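Local structure of taurocyamine kinase (Schistosoma mansoni, 4WO8) at residues T120-G125 / L276-H281; L272-R277 / K324-L329. The protein catalyses the reversible, magnesium-dependent transfer of phosphate from ATP to taurocyamine, giving N-phosphotaurocyamine and ADP. The protein carries 4 engineered substitutions. All coordinates share one frame; numbering follows the deposited sequence.

How the interactions relate
Both contacts are buried in the catalytic domain of the first of two approximate repeats, and they meet at Leu276 and Arg277, where the chain passes from loop into strand 277-283; Arg277 contacts Arg123 in one and Arg326 in the other. Interaction 1 is regular, a ladder between strands 117-126 and 277-283 with largely apolar packing on one face and arginines on the other. Interaction 2 joins two loops without regular structure through one doubly used carbonyl and a layered arginine, and it runs nearer the surface at Leu327, which is partly exposed. The two touch directly: Thr275 OG1 lies 3.0 Å from Gly125 N, probably hydrogen-bonded, and Leu124 CD2 packs on Thr274 O.

Interaction 1. Residues T120-G125 / L276-H281; sequences TRVRLG and LRASVH
Arg121 and Ser279 form a hydrogen-bonded antiparallel pair: Arg121 N reaches Ser279 O at 2.8 Å, and Ser279 N returns a straighter bond (169°) to Arg121 O. Two residues further, Arg123 and Arg277 repeat the exchange, Arg277 N donating to Arg123 O at 2.9 Å. On the face carrying Arg121, Arg123, Arg277 and Ser279, the arginine side chains gather. Arg121 runs extended from CG to NE, with CG anti to its backbone N (chi1 180°), which carries NH1 to the edge of the Arg277 guanidinium, 3.4 Å from Arg277 NE. The bent chain of Arg123 instead turns one face of its guanidinium to Arg277 CB, while NH2 at the rim comes within 3.4 Å of Arg277 CD. A water links Arg121 to the neighbouring strand, accepting from Arg121 NH1, donating to the backbone Arg277 O at 2.7 Å and hydrogen-bonding to Ser279 OG.

The two strands are interior neighbours in the antiparallel sheet of the phosphagen kinase catalytic domain, and Arg121, Arg123 and Arg277 belong to the predicted ATP site; the gathering of guanidinium groups is consistent with a pocket for the nucleotide's phosphates. On the other face the packing is largely apolar. Leu276 CD1 sits between Val122 CG1, at 3.6 Å, and Leu124 CD2, the latter a tight methyl contact, while Val122 CG2 meets Ala278 CB. Thr120 OG1 lies beside Val280 CG1 and is hydrogen-bonded to Gly233 O. Helix 236-253 packs against this side through Leu236, Val239 and Leu243.

Further out, Asp320 on the adjoining strand 318-323 holds Arg277 NH1 in a salt bridge. On the opposite flank of strand 117-126, strand 225-232 pairs through its backbone and brings Arg226 against Arg123.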
loop_
_atom_site.group_PDB
_atom_site.type_symbol
_atom_site.label_atom_id
_atom_site.label_comp_id
_atom_site.label_asym_id
_atom_site.label_seq_id
_atom_site.Cartn_x
_atom_site.Cartn_y
_atom_site.Cartn_z
ATOM N N THR A 120 -14.453 -4.105 -21.816
ATOM C CA THR A 120 -13.053 -4.315 -22.126
ATOM C C THR A 120 -12.665 -3.253 -23.144
ATOM O O THR A 120 -13.456 -2.890 -24.032
ATOM C CB THR A 120 -12.801 -5.730 -22.691
ATOM O OG1 THR A 120 -13.347 -6.702 -21.792
ATOM C CG2 THR A 120 -11.283 -6.005 -22.920
ATOM N N ARG A 121 -11.442 -2.767 -23.024
ATOM C CA ARG A 121 -10.989 -1.590 -23.750
ATOM C C ARG A 121 -9.486 -1.748 -24.017
ATOM O O ARG A 121 -8.740 -2.143 -23.119
ATOM C CB ARG A 121 -11.306 -0.333 -22.915
ATOM C CG ARG A 121 -10.900 1.023 -23.491
ATOM C CD ARG A 121 -11.238 2.158 -22.498
ATOM N NE ARG A 121 -10.904 3.505 -22.991
ATOM C CZ ARG A 121 -9.737 4.140 -22.803
ATOM N NH1 ARG A 121 -8.732 3.573 -22.132
ATOM N NH2 ARG A 121 -9.562 5.363 -23.301
ATOM N N VAL A 122 -9.036 -1.513 -25.244
ATOM C CA VAL A 122 -7.595 -1.328 -25.455
ATOM C C VAL A 122 -7.321 -0.009 -26.184
ATOM O O VAL A 122 -7.991 0.343 -27.162
ATOM C CB VAL A 122 -6.938 -2.474 -26.232
ATOM C CG1 VAL A 122 -5.426 -2.307 -26.175
ATOM C CG2 VAL A 122 -7.285 -3.836 -25.625
ATOM N N ARG A 123 -6.325 0.714 -25.697
ATOM C CA ARG A 123 -6.000 2.027 -26.213
ATOM C C ARG A 123 -4.528 2.118 -26.584
ATOM O O ARG A 123 -3.656 1.606 -25.875
ATOM C CB ARG A 123 -6.366 3.108 -25.171
ATOM C CG ARG A 123 -5.397 4.275 -25.117
ATOM C CD ARG A 123 -5.843 5.334 -24.127
ATOM N NE ARG A 123 -5.218 5.253 -22.810
ATOM C CZ ARG A 123 -3.985 5.677 -22.549
ATOM N NH1 ARG A 123 -3.238 6.166 -23.524
ATOM N NH2 ARG A 123 -3.486 5.598 -21.328
ATOM N N LEU A 124 -4.283 2.768 -27.716
ATOM C CA LEU A 124 -2.963 3.105 -28.217
ATOM C C LEU A 124 -2.877 4.601 -28.471
ATOM O O LEU A 124 -3.907 5.260 -28.621
ATOM C CB LEU A 124 -2.693 2.405 -29.556
ATOM C CG LEU A 124 -2.315 0.955 -29.635
ATOM C CD1 LEU A 124 -2.236 0.536 -31.110
ATOM C CD2 LEU A 124 -0.991 0.828 -28.928
ATOM N N GLY A 125 -1.652 5.099 -28.646
ATOM C CA GLY A 125 -1.422 6.467 -29.059
ATOM C C GLY A 125 -0.216 6.524 -29.983
ATOM O O GLY A 125 0.676 5.693 -29.880
ATOM N N LEU A 276 0.404 1.296 -24.838
ATOM C CA LEU A 276 -0.773 0.442 -24.835
ATOM C C LEU A 276 -1.370 0.278 -23.442
ATOM O O LEU A 276 -0.704 -0.186 -22.515
ATOM C CB LEU A 276 -0.434 -0.934 -25.423
ATOM C CG LEU A 276 -1.608 -1.884 -25.665
ATOM C CD1 LEU A 276 -1.950 -1.951 -27.123
ATOM C CD2 LEU A 276 -1.330 -3.273 -25.150
ATOM N N ARG A 277 -2.636 0.657 -23.319
ATOM C CA ARG A 277 -3.390 0.493 -22.090
ATOM C C ARG A 277 -4.550 -0.449 -22.378
ATOM O O ARG A 277 -5.519 -0.073 -23.043
ATOM C CB ARG A 277 -3.902 1.826 -21.559
ATOM C CG ARG A 277 -4.436 1.743 -20.119
ATOM C CD ARG A 277 -5.034 3.077 -19.628
ATOM N NE ARG A 277 -6.492 2.989 -19.592
ATOM C CZ ARG A 277 -7.183 2.549 -18.540
ATOM N NH1 ARG A 277 -8.509 2.478 -18.580
ATOM N NH2 ARG A 277 -6.544 2.181 -17.442
ATOM N N ALA A 278 -4.418 -1.680 -21.901
ATOM C CA ALA A 278 -5.440 -2.694 -22.076
ATOM C C ALA A 278 -6.136 -2.810 -20.746
ATOM O O ALA A 278 -5.482 -3.019 -19.740
ATOM C CB ALA A 278 -4.826 -4.044 -22.505
ATOM N N SER A 279 -7.454 -2.671 -20.731
ATOM C CA SER A 279 -8.173 -2.622 -19.469
ATOM C C SER A 279 -9.557 -3.248 -19.491
ATOM O O SER A 279 -10.181 -3.356 -20.543
ATOM C CB SER A 279 -8.302 -1.180 -19.031
ATOM O OG SER A 279 -9.207 -0.531 -19.884
ATOM N N VAL A 280 -10.015 -3.667 -18.313
ATOM C CA VAL A 280 -11.408 -4.038 -18.056
ATOM C C VAL A 280 -11.993 -3.152 -16.965
ATOM O O VAL A 280 -11.263 -2.668 -16.102
ATOM C CB VAL A 280 -11.565 -5.514 -17.573
ATOM C CG1 VAL A 280 -11.162 -6.489 -18.655
ATOM C CG2 VAL A 280 -10.755 -5.757 -16.281
ATOM N N HIS A 281 -13.303 -2.922 -17.022
ATOM C CA HIS A 281 -14.054 -2.489 -15.858
ATOM C C HIS A 281 -14.644 -3.756 -15.239
ATOM O O HIS A 281 -15.450 -4.445 -15.871
ATOM C CB HIS A 281 -15.167 -1.502 -16.220
ATOM C CG HIS A 281 -14.715 -0.087 -16.377
ATOM N ND1 HIS A 281 -13.509 0.258 -16.953
ATOM C CD2 HIS A 281 -15.324 1.081 -16.056
ATOM C CE1 HIS A 281 -13.393 1.573 -16.973
ATOM N NE2 HIS A 281 -14.479 2.096 -16.430
HETATM O O HOH W 1 -7.612 0.858 -21.578
#

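Interaction 2. Residues L272-R277 / K324-L329; sequences LGTTLR and KRRLGL
The Arg326 guanidinium lies with one face over the backbone of Arg277, whose CA sits 4.2 Å above its centre; Leu276 O and Arg277 CB approach that same face. Arg326 NH2 rests 3.3 Å from Arg277 CG, the two side chains running alongside each other with their guanidinium planes 52° apart. A bend at chi2 (-79°) turns the Arg326 chain so that CD also packs on Leu276 O, and NH1 bonds to Asn323 O.

Nearer the turn, Arg326 O accepts twice from Thr274: from its backbone N at 2.8 Å, almost straight (174°), and from OG1 at 2.7 Å, in the carbonyl plane on a lone pair. Thr274 OG1 in turn accepts from Leu276 N, closing an ST turn. Gly273, in a type II' turn from Leu272 to Thr275, brings its CA to 3.7 Å from Leu327 CD1, and Thr274 CG2 meets Leu329 CD1.

These loops lead into strand 277-283 and helix 331-355. Two donors satisfy the Arg326 carbonyl, while donating to it and accepting from Leu276 N fixes the Thr274 hydroxyl's rotation. Leu276 O against the Arg326 guanidinium would partly offset its charge, and Asp320, salt-bridged to Arg277 NH1, that of Arg277.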
loop_
_atom_site.group_PDB
_atom_site.type_symbol
_atom_site.label_atom_id
_atom_site.label_comp_id
_atom_site.label_asym_id
_atom_site.label_seq_id
_atom_site.Cartn_x
_atom_site.Cartn_y
_atom_site.Cartn_z
ATOM N N LEU A 272 4.887 6.118 -23.035
ATOM C CA LEU A 272 5.948 5.746 -23.978
ATOM C C LEU A 272 5.964 4.237 -24.237
ATOM O O LEU A 272 5.208 3.482 -23.623
ATOM C CB LEU A 272 7.311 6.201 -23.452
ATOM C CG LEU A 272 7.541 7.718 -23.444
ATOM C CD1 LEU A 272 8.848 8.072 -22.726
ATOM C CD2 LEU A 272 7.505 8.298 -24.882
ATOM N N GLY A 273 6.819 3.798 -25.150
ATOM C CA GLY A 273 6.994 2.375 -25.414
ATOM C C GLY A 273 5.929 1.788 -26.334
ATOM O O GLY A 273 5.886 2.103 -27.520
ATOM N N THR A 274 5.087 0.916 -25.781
ATOM C CA THR A 274 3.908 0.397 -26.481
ATOM C C THR A 274 2.749 1.400 -26.569
ATOM O O THR A 274 1.868 1.265 -27.421
ATOM C CB THR A 274 3.346 -0.865 -25.774
ATOM O OG1 THR A 274 3.066 -0.546 -24.400
ATOM C CG2 THR A 274 4.315 -2.041 -25.865
ATOM N N THR A 275 2.725 2.356 -25.646
ATOM C CA THR A 275 1.602 3.305 -25.457
ATOM C C THR A 275 0.312 2.595 -25.096
ATOM O O THR A 275 -0.751 3.210 -25.055
ATOM C CB THR A 275 1.329 4.168 -26.721
ATOM O OG1 THR A 275 0.569 3.402 -27.674
ATOM C CG2 THR A 275 2.637 4.638 -27.365
ATOM N N LEU A 276 0.404 1.296 -24.838
ATOM C CA LEU A 276 -0.773 0.442 -24.835
ATOM C C LEU A 276 -1.370 0.278 -23.442
ATOM O O LEU A 276 -0.704 -0.186 -22.515
ATOM C CB LEU A 276 -0.434 -0.934 -25.423
ATOM C CG LEU A 276 -1.608 -1.884 -25.665
ATOM C CD1 LEU A 276 -1.950 -1.951 -27.123
ATOM C CD2 LEU A 276 -1.330 -3.273 -25.150
ATOM N N ARG A 277 -2.636 0.657 -23.319
ATOM C CA ARG A 277 -3.390 0.493 -22.090
ATOM C C ARG A 277 -4.550 -0.449 -22.378
ATOM O O ARG A 277 -5.519 -0.073 -23.043
ATOM C CB ARG A 277 -3.902 1.826 -21.559
ATOM C CG ARG A 277 -4.436 1.743 -20.119
ATOM C CD ARG A 277 -5.034 3.077 -19.628
ATOM N NE ARG A 277 -6.492 2.989 -19.592
ATOM C CZ ARG A 277 -7.183 2.549 -18.540
ATOM N NH1 ARG A 277 -8.509 2.478 -18.580
ATOM N NH2 ARG A 277 -6.544 2.181 -17.442
ATOM N N LYS A 324 0.162 -2.806 -16.046
ATOM C CA LYS A 324 0.939 -1.731 -15.431
ATOM C C LYS A 324 2.081 -1.307 -16.339
ATOM O O LYS A 324 2.508 -0.166 -16.286
ATOM C CB LYS A 324 1.489 -2.146 -14.055
ATOM C CG LYS A 324 2.733 -3.057 -14.091
ATOM C CD LYS A 324 3.149 -3.559 -12.667
ATOM C CE LYS A 324 4.357 -4.515 -12.728
ATOM N NZ LYS A 324 4.703 -5.161 -11.407
ATOM N N ARG A 325 2.561 -2.209 -17.191
ATOM C CA ARG A 325 3.747 -1.906 -17.996
ATOM C C ARG A 325 3.436 -1.280 -19.356
ATOM O O ARG A 325 2.471 -1.660 -20.011
ATOM C CB ARG A 325 4.576 -3.175 -18.195
ATOM C CG ARG A 325 5.221 -3.670 -16.911
ATOM C CD ARG A 325 6.076 -4.887 -17.173
ATOM N NE ARG A 325 6.505 -5.521 -15.927
ATOM C CZ ARG A 325 7.554 -5.127 -15.206
ATOM N NH1 ARG A 325 8.286 -4.087 -15.600
ATOM N NH2 ARG A 325 7.867 -5.769 -14.088
ATOM N N ARG A 326 4.274 -0.331 -19.776
ATOM C CA ARG A 326 4.175 0.268 -21.110
ATOM C C ARG A 326 5.459 0.117 -21.931
ATOM O O ARG A 326 5.415 -0.044 -23.155
ATOM C CB ARG A 326 3.852 1.767 -21.017
ATOM C CG ARG A 326 2.605 2.122 -20.249
ATOM C CD ARG A 326 1.363 1.917 -21.077
ATOM N NE ARG A 326 0.213 2.501 -20.407
ATOM C CZ ARG A 326 -0.428 1.927 -19.391
ATOM N NH1 ARG A 326 -0.028 0.733 -18.937
ATOM N NH2 ARG A 326 -1.478 2.538 -18.840
ATOM N N LEU A 327 6.591 0.209 -21.242
ATOM C CA LEU A 327 7.903 0.389 -21.865
ATOM C C LEU A 327 8.775 -0.815 -21.595
ATOM O O LEU A 327 8.760 -1.341 -20.477
ATOM C CB LEU A 327 8.579 1.665 -21.313
ATOM C CG LEU A 327 9.974 2.100 -21.790
ATOM C CD1 LEU A 327 9.951 2.618 -23.195
ATOM C CD2 LEU A 327 10.572 3.159 -20.867
ATOM N N GLY A 328 9.537 -1.249 -22.600
ATOM C CA GLY A 328 10.470 -2.352 -22.424
ATOM C C GLY A 328 9.872 -3.745 -22.620
ATOM O O GLY A 328 10.466 -4.748 -22.219
ATOM N N LEU A 329 8.694 -3.791 -23.235
ATOM C CA LEU A 329 8.027 -5.029 -23.639
ATOM C C LEU A 329 7.229 -4.786 -24.907
ATOM O O LEU A 329 6.918 -3.645 -25.194
ATOM C CB LEU A 329 7.090 -5.567 -22.542
ATOM C CG LEU A 329 6.000 -4.730 -21.823
ATOM C CD1 LEU A 329 5.115 -3.839 -22.700
ATOM C CD2 LEU A 329 5.101 -5.720 -21.030
#